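NalP translocator (Neisseria meningitidis, PDB 1UYN) forms the outer-membrane beta-barrel pore of an autotransporter, the translocator domain that carries a protease passenger to the bacterial surface. Local coordinates at residues Y129-N134 against N151-Q156; D182-D187 against N201-G206; H21-G26 against G63-S68; T207-A212 against N237-T242. One frame throughout, in Å; residues are numbered along the deposited sequence.

Three of the four contacts lie along consecutive strands of one barrel wall, and the fourth joins the central helix to another part of that wall. Interactions 1 and 2 have centres about 9 Å apart and meet at the seam between strands 145-163 and 172-192, where Thr153 N reaches Lys185 O at 2.7 Å. Interaction 4 continues strand 199-219 directly from interaction 2, its centre about 13 Å away. Interaction 3 lies deeper, about 13 Å from interaction 1 between centres. The helix of interaction 3 is tied to that wall where Gln156 NE2 reaches Gln25 O at 3.1 Å. The bound detergent lies about 9 Å from Gly67 of interaction 3.

Interaction 1. Residues Y129-N134 against N151-Q156; sequences YGRYKN and NGTLMQ
A beta hairpin in the wall of the autotransporter barrel brings residues 129-134 of strand 121-139 against residues 151-156 of strand 145-163, and in it Tyr132 packs on Gly152. The backbones run antiparallel. Gly130 and Leu154 exchange N-H...O bonds in both directions, each 3.0 Å between N and O, and Tyr132 and Gly152 do the same two residues along. The Tyr132 ring folds back over the neighbouring strand because its CG sits between the backbone N and the carbonyl carbon (chi1 71°). Gly152 has no side chain, and its CA comes over one ring face, 3.7 Å from the centroid of the Tyr132 ring, in a CH-pi contact. This is consistent with the glycine-aromatic, mortise-and-tenon pairs known from autotransporter barrels. The ring faces the barrel interior, touches Thr18 of helix 12-34 and meets the ring of His21; its hydroxyl is paired with Gln186, although the modelled length of that bond is doubtful. Tyr129, Arg131, Lys133, Asn151, Thr153 and Met155 occupy the outward surface. Lys133 and Asn151 run alongside each other there, with Lys133 CG 3.3 Å from Asn151 ND2. Tyr129 leans across the seam, its CZ 3.4 Å from Thr153 CG2. Beside it a Met-aromatic contact forms, in which Met155 SD lies at the edge of the Tyr129 ring, 4.9 Å from the centroid.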
# COMPACT_ATOMS: atom_id res chain seq x y z
N TYR A 129 -6.66 8.67 3.60
CA TYR A 129 -6.29 10.04 3.28
C TYR A 129 -4.88 10.11 3.77
O TYR A 129 -4.64 9.87 4.95
CB TYR A 129 -7.16 11.07 4.01
CG TYR A 129 -6.85 12.50 3.64
CD1 TYR A 129 -5.85 13.22 4.30
CD2 TYR A 129 -7.52 13.12 2.61
CE1 TYR A 129 -5.57 14.55 3.95
CE2 TYR A 129 -7.24 14.44 2.24
CZ TYR A 129 -6.27 15.16 2.91
OH TYR A 129 -6.00 16.50 2.52
N GLY A 130 -3.96 10.41 2.86
CA GLY A 130 -2.63 10.74 3.27
C GLY A 130 -2.05 11.93 2.55
O GLY A 130 -2.50 12.33 1.49
N ARG A 131 -1.02 12.47 3.17
CA ARG A 131 -0.25 13.52 2.62
C ARG A 131 1.13 12.98 2.33
O ARG A 131 1.56 12.03 2.95
CB ARG A 131 -0.17 14.65 3.62
CG ARG A 131 -1.51 15.18 4.06
CD ARG A 131 -2.08 16.20 3.09
NE ARG A 131 -1.79 17.54 3.58
CZ ARG A 131 -1.19 18.48 2.86
NH1 ARG A 131 -0.83 18.27 1.58
NH2 ARG A 131 -0.95 19.66 3.42
N TYR A 132 1.80 13.56 1.35
CA TYR A 132 3.15 13.12 1.06
C TYR A 132 4.04 14.30 0.72
O TYR A 132 3.58 15.35 0.32
CB TYR A 132 3.16 12.01 -0.01
CG TYR A 132 2.81 12.43 -1.40
CD1 TYR A 132 3.77 12.94 -2.25
CD2 TYR A 132 1.52 12.30 -1.89
CE1 TYR A 132 3.47 13.33 -3.51
CE2 TYR A 132 1.20 12.70 -3.16
CZ TYR A 132 2.19 13.21 -3.98
OH TYR A 132 1.90 13.61 -5.28
N LYS A 133 5.32 14.12 0.97
CA LYS A 133 6.32 15.09 0.58
C LYS A 133 7.44 14.36 -0.14
O LYS A 133 8.02 13.45 0.40
CB LYS A 133 6.88 15.82 1.81
CG LYS A 133 7.74 17.03 1.42
CD LYS A 133 8.10 17.94 2.62
CE LYS A 133 9.63 17.90 2.95
NZ LYS A 133 10.33 19.24 2.84
N ASN A 134 7.73 14.77 -1.36
CA ASN A 134 8.81 14.20 -2.15
C ASN A 134 9.94 15.20 -2.20
O ASN A 134 9.74 16.35 -2.59
CB ASN A 134 8.34 13.91 -3.60
CG ASN A 134 7.35 12.76 -3.69
OD1 ASN A 134 7.14 12.01 -2.72
ND2 ASN A 134 6.70 12.63 -4.83
N ASN A 151 4.52 18.59 -2.41
CA ASN A 151 3.55 17.98 -1.57
C ASN A 151 2.42 17.49 -2.38
O ASN A 151 2.11 18.04 -3.39
CB ASN A 151 3.05 18.94 -0.50
CG ASN A 151 4.18 19.58 0.28
OD1 ASN A 151 4.27 20.82 0.32
ND2 ASN A 151 5.03 18.77 0.89
N GLY A 152 1.81 16.42 -1.91
CA GLY A 152 0.57 15.96 -2.49
C GLY A 152 -0.35 15.35 -1.44
O GLY A 152 -0.06 15.28 -0.27
N THR A 153 -1.52 14.97 -1.93
CA THR A 153 -2.53 14.26 -1.19
C THR A 153 -2.89 13.09 -2.03
O THR A 153 -3.00 13.21 -3.25
CB THR A 153 -3.72 15.11 -1.02
OG1 THR A 153 -3.31 16.33 -0.41
CG2 THR A 153 -4.67 14.52 0.02
N LEU A 154 -3.04 11.95 -1.39
CA LEU A 154 -3.55 10.76 -2.03
C LEU A 154 -4.71 10.21 -1.25
O LEU A 154 -4.60 9.98 -0.05
CB LEU A 154 -2.45 9.74 -2.08
CG LEU A 154 -2.82 8.38 -2.61
CD1 LEU A 154 -3.36 8.48 -4.07
CD2 LEU A 154 -1.57 7.53 -2.48
N MET A 155 -5.84 9.99 -1.92
CA MET A 155 -6.96 9.32 -1.26
C MET A 155 -7.26 8.01 -1.90
O MET A 155 -7.16 7.87 -3.08
CB MET A 155 -8.19 10.18 -1.33
CG MET A 155 -8.02 11.37 -0.41
SD MET A 155 -9.38 12.54 -0.52
CE MET A 155 -10.98 11.21 -0.88
N GLN A 156 -7.66 7.05 -1.12
CA GLN A 156 -8.10 5.81 -1.71
C GLN A 156 -9.50 5.52 -1.20
O GLN A 156 -9.84 5.83 -0.03
CB GLN A 156 -7.15 4.66 -1.36
CG GLN A 156 -5.70 4.88 -1.74
CD GLN A 156 -4.82 3.97 -0.97
OE1 GLN A 156 -4.95 3.88 0.26
NE2 GLN A 156 -3.92 3.28 -1.64

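Interaction 2. Residues D182-D187 against N201-G206; sequences DLLKQD and NSLTEG
Leu184 and Gln186 pair with Glu205 and Leu203 in the antiparallel hairpin formed by barrel strands 172-192 and 199-219. Four backbone bonds make the first shell. In one of them Gln186 N meets Leu203 O at 2.7 Å, with a nearly straight N-H...O angle of 170°; the return bond from Leu203 N to Gln186 O is more bent, at 143°. On the outward surface Lys185 and Thr204 lie alongside each other, and Lys185 CD approaches Thr204 OG1 at 3.3 Å. Toward the barrel interior the branches of two leucines meet, Leu184 CD2 lying 4.2 Å from Leu203 CD2. Tyr241, from the loop after strand 224-235, touches Leu184 and Glu205 from within the barrel. In the next shell, Glu205 OE2 accepts a bond from Asp240 N of the same loop, and Asp182 forms a salt bridge with Arg180. Gln186 carries its amide inward on a chain extended beyond CG, with OE1 bonded to Thr18 of helix 12-34. The NE2 of the same amide gives a hydrogen bond to a water, which links the two segments where the regular pairing stops by donating to Asp187 O and Asn201 O, each 2.7 Å from the water.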
# COMPACT_ATOMS: atom_id res chain seq x y z
N ASP A 182 -7.85 5.58 -6.65
CA ASP A 182 -6.81 6.44 -6.10
C ASP A 182 -6.96 7.79 -6.69
O ASP A 182 -6.86 7.94 -7.90
CB ASP A 182 -5.42 5.98 -6.51
CG ASP A 182 -5.06 4.64 -5.98
OD1 ASP A 182 -5.71 4.19 -5.00
OD2 ASP A 182 -4.15 3.98 -6.50
N LEU A 183 -7.16 8.78 -5.84
CA LEU A 183 -7.23 10.17 -6.25
C LEU A 183 -5.98 10.87 -5.72
O LEU A 183 -5.79 10.98 -4.53
CB LEU A 183 -8.46 10.82 -5.65
CG LEU A 183 -8.81 12.23 -6.09
CD1 LEU A 183 -8.94 12.37 -7.62
CD2 LEU A 183 -10.09 12.60 -5.44
N LEU A 184 -5.14 11.36 -6.61
CA LEU A 184 -3.89 12.01 -6.21
C LEU A 184 -4.04 13.45 -6.61
O LEU A 184 -4.28 13.73 -7.76
CB LEU A 184 -2.70 11.39 -6.93
CG LEU A 184 -1.37 12.03 -6.49
CD1 LEU A 184 -0.47 11.02 -5.84
CD2 LEU A 184 -0.67 12.65 -7.67
N LYS A 185 -3.93 14.37 -5.66
CA LYS A 185 -3.79 15.78 -5.99
C LYS A 185 -2.35 16.15 -5.57
O LYS A 185 -1.96 15.96 -4.42
CB LYS A 185 -4.84 16.64 -5.26
CG LYS A 185 -6.34 16.12 -5.28
CD LYS A 185 -7.32 17.10 -6.00
CE LYS A 185 -8.73 17.35 -5.32
NZ LYS A 185 -8.79 16.95 -3.87
N GLN A 186 -1.52 16.59 -6.51
CA GLN A 186 -0.17 17.04 -6.19
C GLN A 186 -0.02 18.53 -6.51
O GLN A 186 -0.38 18.95 -7.60
CB GLN A 186 0.83 16.24 -7.01
CG GLN A 186 2.29 16.52 -6.69
CD GLN A 186 3.23 15.53 -7.39
OE1 GLN A 186 3.37 14.35 -6.95
NE2 GLN A 186 3.85 15.98 -8.50
N ASP A 187 0.54 19.28 -5.56
CA ASP A 187 0.85 20.70 -5.73
C ASP A 187 1.93 21.02 -6.75
O ASP A 187 2.78 20.22 -7.11
CB ASP A 187 1.32 21.34 -4.41
CG ASP A 187 0.28 21.25 -3.28
OD1 ASP A 187 -0.84 20.76 -3.56
OD2 ASP A 187 0.52 21.66 -2.10
N ASN A 201 3.61 22.22 -12.51
CA ASN A 201 2.24 22.57 -12.12
C ASN A 201 1.59 21.46 -11.35
O ASN A 201 2.04 20.32 -11.35
CB ASN A 201 1.36 22.84 -13.34
CG ASN A 201 1.72 24.10 -14.10
OD1 ASN A 201 2.49 24.96 -13.68
ND2 ASN A 201 1.14 24.20 -15.24
N SER A 202 0.51 21.82 -10.66
CA SER A 202 -0.31 20.87 -9.93
C SER A 202 -0.96 19.91 -10.85
O SER A 202 -1.13 20.15 -12.02
CB SER A 202 -1.38 21.57 -9.09
OG SER A 202 -2.28 22.25 -9.94
N LEU A 203 -1.38 18.82 -10.26
CA LEU A 203 -1.74 17.65 -10.96
C LEU A 203 -2.83 16.94 -10.11
O LEU A 203 -2.63 16.71 -8.96
CB LEU A 203 -0.49 16.77 -11.08
CG LEU A 203 -0.78 15.34 -11.55
CD1 LEU A 203 -1.10 15.47 -13.04
CD2 LEU A 203 0.39 14.43 -11.31
N THR A 204 -3.98 16.67 -10.72
CA THR A 204 -4.98 15.78 -10.19
C THR A 204 -5.02 14.52 -11.04
O THR A 204 -5.06 14.61 -12.25
CB THR A 204 -6.35 16.45 -10.26
OG1 THR A 204 -6.49 17.42 -9.21
CG2 THR A 204 -7.41 15.43 -9.91
N GLU A 205 -5.05 13.34 -10.44
CA GLU A 205 -5.16 12.13 -11.26
C GLU A 205 -5.89 11.00 -10.52
O GLU A 205 -5.48 10.56 -9.47
CB GLU A 205 -3.78 11.74 -11.73
CG GLU A 205 -3.66 10.44 -12.47
CD GLU A 205 -3.98 10.54 -13.94
OE1 GLU A 205 -4.29 11.65 -14.41
OE2 GLU A 205 -3.93 9.47 -14.62
N GLY A 206 -6.99 10.54 -11.09
CA GLY A 206 -7.77 9.49 -10.50
C GLY A 206 -7.68 8.19 -11.26
O GLY A 206 -8.02 8.17 -12.47
O HOH W 1 2.96 18.67 -9.36

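Interaction 3. Residues H21-G26 against G63-S68; sequences HADMQG and GKMRGS
Methionine packing between a helix and the inner surface of a beta strand makes up this buried contact near the centre of the molecule, with Met24 and Met65 as its main partners. No hydrogen bond crosses it. The short axes of helix residues 21-26 and strand residues 63-68 pass 10.1 Å apart at a crossing angle of -45°, so side chains alone span the gap. Met24 and Met65 reach past each other from opposite backbones, and the methyl CE of Met24 settles 3.7 Å from Met65 CB. The same methyl also lies 3.8 Å from Arg66 O, while the Arg66 side chain leaves on the opposite surface of the strand. At Gly67 the strand offers bare backbone to the helix, with Gly67 CA 4.0 Å from Met24 SD. The helix, 12-34, runs inside the twelve-stranded barrel and fills much of the pore through which the passenger is thought to leave. Trp56 and Trp95 of the adjoining strands flank Met65, and Asp52 and Ser93 touch Met24. Met65 starts with CG between its backbone N and carbonyl carbon (chi1 56°) and, although bent at chi2 and chi3, the chain carries its methyl on to the helix. There the Met65 and Asp23 side chains cross at about a right angle. That carboxylate is held by Tyr295, Arg27 and Arg266, and its OD2 lies 3.6 Å from Met65 CE.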
# COMPACT_ATOMS: atom_id res chain seq x y z
N HIS A 21 5.16 6.10 -4.63
CA HIS A 21 4.42 6.32 -3.40
C HIS A 21 2.99 5.74 -3.46
O HIS A 21 2.57 5.00 -2.56
CB HIS A 21 4.34 7.81 -3.06
CG HIS A 21 3.44 8.10 -1.90
ND1 HIS A 21 3.73 7.70 -0.62
CD2 HIS A 21 2.22 8.68 -1.85
CE1 HIS A 21 2.75 8.07 0.18
NE2 HIS A 21 1.82 8.66 -0.53
N ALA A 22 2.24 6.10 -4.51
CA ALA A 22 0.91 5.51 -4.75
C ALA A 22 0.88 3.98 -4.71
O ALA A 22 -0.10 3.36 -4.27
CB ALA A 22 0.35 5.97 -6.11
N ASP A 23 1.95 3.39 -5.23
CA ASP A 23 2.05 1.94 -5.38
C ASP A 23 2.25 1.36 -3.99
O ASP A 23 1.60 0.39 -3.62
CB ASP A 23 3.21 1.65 -6.28
CG ASP A 23 3.34 0.20 -6.61
OD1 ASP A 23 2.54 -0.30 -7.41
OD2 ASP A 23 4.26 -0.50 -6.17
N MET A 24 3.12 1.98 -3.21
CA MET A 24 3.31 1.58 -1.82
C MET A 24 2.07 1.73 -1.01
O MET A 24 1.78 0.88 -0.19
CB MET A 24 4.45 2.36 -1.16
CG MET A 24 5.76 1.56 -1.15
SD MET A 24 7.20 2.55 -0.92
CE MET A 24 8.30 1.75 -2.02
N GLN A 25 1.35 2.82 -1.23
CA GLN A 25 0.09 3.13 -0.57
C GLN A 25 -0.98 2.08 -0.81
O GLN A 25 -1.79 1.84 0.07
CB GLN A 25 -0.46 4.48 -1.02
CG GLN A 25 -1.48 5.06 -0.10
CD GLN A 25 -0.88 5.81 1.09
OE1 GLN A 25 0.21 5.47 1.55
NE2 GLN A 25 -1.62 6.80 1.63
N GLY A 26 -1.00 1.44 -1.96
CA GLY A 26 -1.99 0.40 -2.20
C GLY A 26 -1.76 -0.80 -1.29
O GLY A 26 -2.70 -1.51 -0.90
N GLY A 63 14.13 2.30 -12.14
CA GLY A 63 14.34 2.87 -10.84
C GLY A 63 14.23 1.85 -9.75
O GLY A 63 13.86 0.69 -10.00
N LYS A 64 14.58 2.26 -8.54
CA LYS A 64 14.62 1.36 -7.41
C LYS A 64 13.89 2.04 -6.26
O LYS A 64 14.30 3.09 -5.77
CB LYS A 64 16.07 1.00 -7.04
CG LYS A 64 16.65 -0.16 -7.87
CD LYS A 64 18.20 -0.17 -7.94
CE LYS A 64 18.73 -1.48 -8.56
NZ LYS A 64 20.03 -1.34 -9.33
N MET A 65 12.79 1.43 -5.85
CA MET A 65 12.05 1.88 -4.68
C MET A 65 12.42 1.05 -3.45
O MET A 65 12.62 -0.16 -3.52
CB MET A 65 10.56 1.75 -4.94
CG MET A 65 10.18 0.33 -5.32
SD MET A 65 9.24 0.23 -6.81
CE MET A 65 7.56 1.01 -5.99
N ARG A 66 12.51 1.72 -2.33
CA ARG A 66 12.66 1.09 -1.03
C ARG A 66 11.72 1.84 -0.12
O ARG A 66 11.47 3.02 -0.28
CB ARG A 66 14.10 1.20 -0.51
CG ARG A 66 15.08 0.13 -1.00
CD ARG A 66 16.58 0.42 -0.64
NE ARG A 66 17.48 -0.73 -0.84
CZ ARG A 66 18.83 -0.66 -0.77
NH1 ARG A 66 19.46 0.49 -0.51
NH2 ARG A 66 19.58 -1.77 -0.97
N GLY A 67 11.17 1.16 0.85
CA GLY A 67 10.17 1.80 1.66
C GLY A 67 9.97 1.12 2.98
O GLY A 67 10.00 -0.07 3.06
N SER A 68 9.71 1.94 3.98
CA SER A 68 9.39 1.51 5.32
C SER A 68 8.19 2.26 5.86
O SER A 68 8.15 3.47 5.83
CB SER A 68 10.58 1.83 6.18
OG SER A 68 10.42 1.25 7.46

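Interaction 4. Residues T207-A212 against N237-T242; sequences TLVGLA and NGRDYT
The long loop after strand 224-235 folds back against the wall at the extracellular end of the pore, and Asn237 and Arg239 grip Thr207, Leu208 and Val209 of strand 199-219. The side-chain amide of Asn237 behaves like a piece of neighbouring strand. Its OD1 accepts from Leu208 N at 2.8 Å, with an N-H...O angle of 132°, and its ND2 donates to Gly206 O. The amide thus uses both its donor and its acceptor on the strand backbone. Thr207 OG1 donates to Gly238 O at 2.9 Å, with OG1 tilted out of the carbonyl plane. The same hydroxyl accepts from a water that also lies beside Tyr241 OH. In the twelve-stranded translocator barrel Arg239 points into the pore, where it touches Ala22 of the central helix. Its guanidinium is enclosed by several partners: Thr207 CG2 sits 3.7 Å above one face, and Val209 CG2 comes near its plane, 3.3 Å from Arg239 NH2. Salt bridges to Asp235 through NE and to Asp182 through NH2 probably offset its charge. Tyr241, whose side chain touches Thr18 and Ala19 of the helix, completes this setting by accepting from Arg239 at 2.9 Å between NH1 and OH.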
# COMPACT_ATOMS: atom_id res chain seq x y z
N THR A 207 -7.33 7.09 -10.54
CA THR A 207 -7.16 5.79 -11.14
C THR A 207 -7.97 4.66 -10.44
O THR A 207 -7.82 4.36 -9.25
CB THR A 207 -5.68 5.43 -11.12
OG1 THR A 207 -4.92 6.45 -11.78
CG2 THR A 207 -5.40 4.22 -11.99
N LEU A 208 -8.86 4.03 -11.21
CA LEU A 208 -9.50 2.81 -10.80
C LEU A 208 -8.61 1.63 -11.00
O LEU A 208 -7.97 1.51 -12.04
CB LEU A 208 -10.75 2.59 -11.63
CG LEU A 208 -11.82 1.66 -11.05
CD1 LEU A 208 -12.34 2.15 -9.74
CD2 LEU A 208 -12.92 1.65 -12.09
N VAL A 209 -8.62 0.74 -10.01
CA VAL A 209 -7.80 -0.47 -9.93
C VAL A 209 -8.71 -1.65 -9.67
O VAL A 209 -9.53 -1.64 -8.73
CB VAL A 209 -6.76 -0.41 -8.74
CG1 VAL A 209 -5.83 -1.61 -8.81
CG2 VAL A 209 -5.94 0.87 -8.76
N GLY A 210 -8.59 -2.68 -10.48
CA GLY A 210 -9.31 -3.91 -10.25
C GLY A 210 -8.39 -4.87 -9.57
O GLY A 210 -7.21 -4.96 -9.87
N LEU A 211 -8.97 -5.63 -8.65
CA LEU A 211 -8.26 -6.45 -7.65
C LEU A 211 -9.05 -7.72 -7.52
O LEU A 211 -10.27 -7.73 -7.68
CB LEU A 211 -8.25 -5.77 -6.28
CG LEU A 211 -7.61 -4.39 -6.27
CD1 LEU A 211 -8.19 -3.54 -5.14
CD2 LEU A 211 -6.08 -4.47 -6.15
N ALA A 212 -8.35 -8.79 -7.22
CA ALA A 212 -8.93 -10.13 -7.24
C ALA A 212 -7.88 -11.02 -6.63
O ALA A 212 -6.71 -10.76 -6.81
CB ALA A 212 -9.28 -10.59 -8.66
N ASN A 237 -7.60 2.27 -15.77
CA ASN A 237 -7.41 3.48 -16.56
C ASN A 237 -6.03 4.04 -16.42
O ASN A 237 -5.14 3.40 -15.90
CB ASN A 237 -8.47 4.54 -16.24
CG ASN A 237 -8.34 5.15 -14.84
OD1 ASN A 237 -8.11 4.45 -13.84
ND2 ASN A 237 -8.57 6.47 -14.75
N GLY A 238 -5.82 5.25 -16.90
CA GLY A 238 -4.50 5.84 -16.90
C GLY A 238 -3.97 6.24 -15.55
O GLY A 238 -4.70 6.69 -14.66
N ARG A 239 -2.67 6.05 -15.38
CA ARG A 239 -2.03 6.47 -14.15
C ARG A 239 -0.80 7.19 -14.58
O ARG A 239 0.27 6.64 -14.61
CB ARG A 239 -1.69 5.29 -13.26
CG ARG A 239 -1.27 5.70 -11.86
CD ARG A 239 -0.70 4.58 -11.04
NE ARG A 239 -1.71 3.62 -10.54
CZ ARG A 239 -2.49 3.81 -9.46
NH1 ARG A 239 -2.44 4.95 -8.76
NH2 ARG A 239 -3.33 2.86 -9.10
N ASP A 240 -1.00 8.45 -14.96
CA ASP A 240 0.05 9.36 -15.39
C ASP A 240 0.28 10.39 -14.29
O ASP A 240 -0.65 11.14 -13.92
CB ASP A 240 -0.44 10.08 -16.65
CG ASP A 240 0.68 10.52 -17.57
OD1 ASP A 240 1.86 10.62 -17.14
OD2 ASP A 240 0.39 10.81 -18.76
N TYR A 241 1.50 10.41 -13.77
CA TYR A 241 1.89 11.42 -12.82
C TYR A 241 2.94 12.34 -13.39
O TYR A 241 3.61 13.05 -12.67
CB TYR A 241 2.36 10.76 -11.54
CG TYR A 241 1.28 9.96 -10.85
CD1 TYR A 241 -0.05 10.42 -10.82
CD2 TYR A 241 1.58 8.77 -10.21
CE1 TYR A 241 -1.05 9.69 -10.21
CE2 TYR A 241 0.59 8.01 -9.57
CZ TYR A 241 -0.74 8.48 -9.58
OH TYR A 241 -1.74 7.76 -8.97
N THR A 242 3.05 12.38 -14.71
CA THR A 242 3.92 13.32 -15.37
C THR A 242 3.35 14.72 -15.26
O THR A 242 2.23 14.96 -15.70
CB THR A 242 4.11 12.92 -16.82
OG1 THR A 242 4.90 11.71 -16.86
CG2 THR A 242 4.92 13.92 -17.57
O HOH W 2 -4.08 8.05 -9.68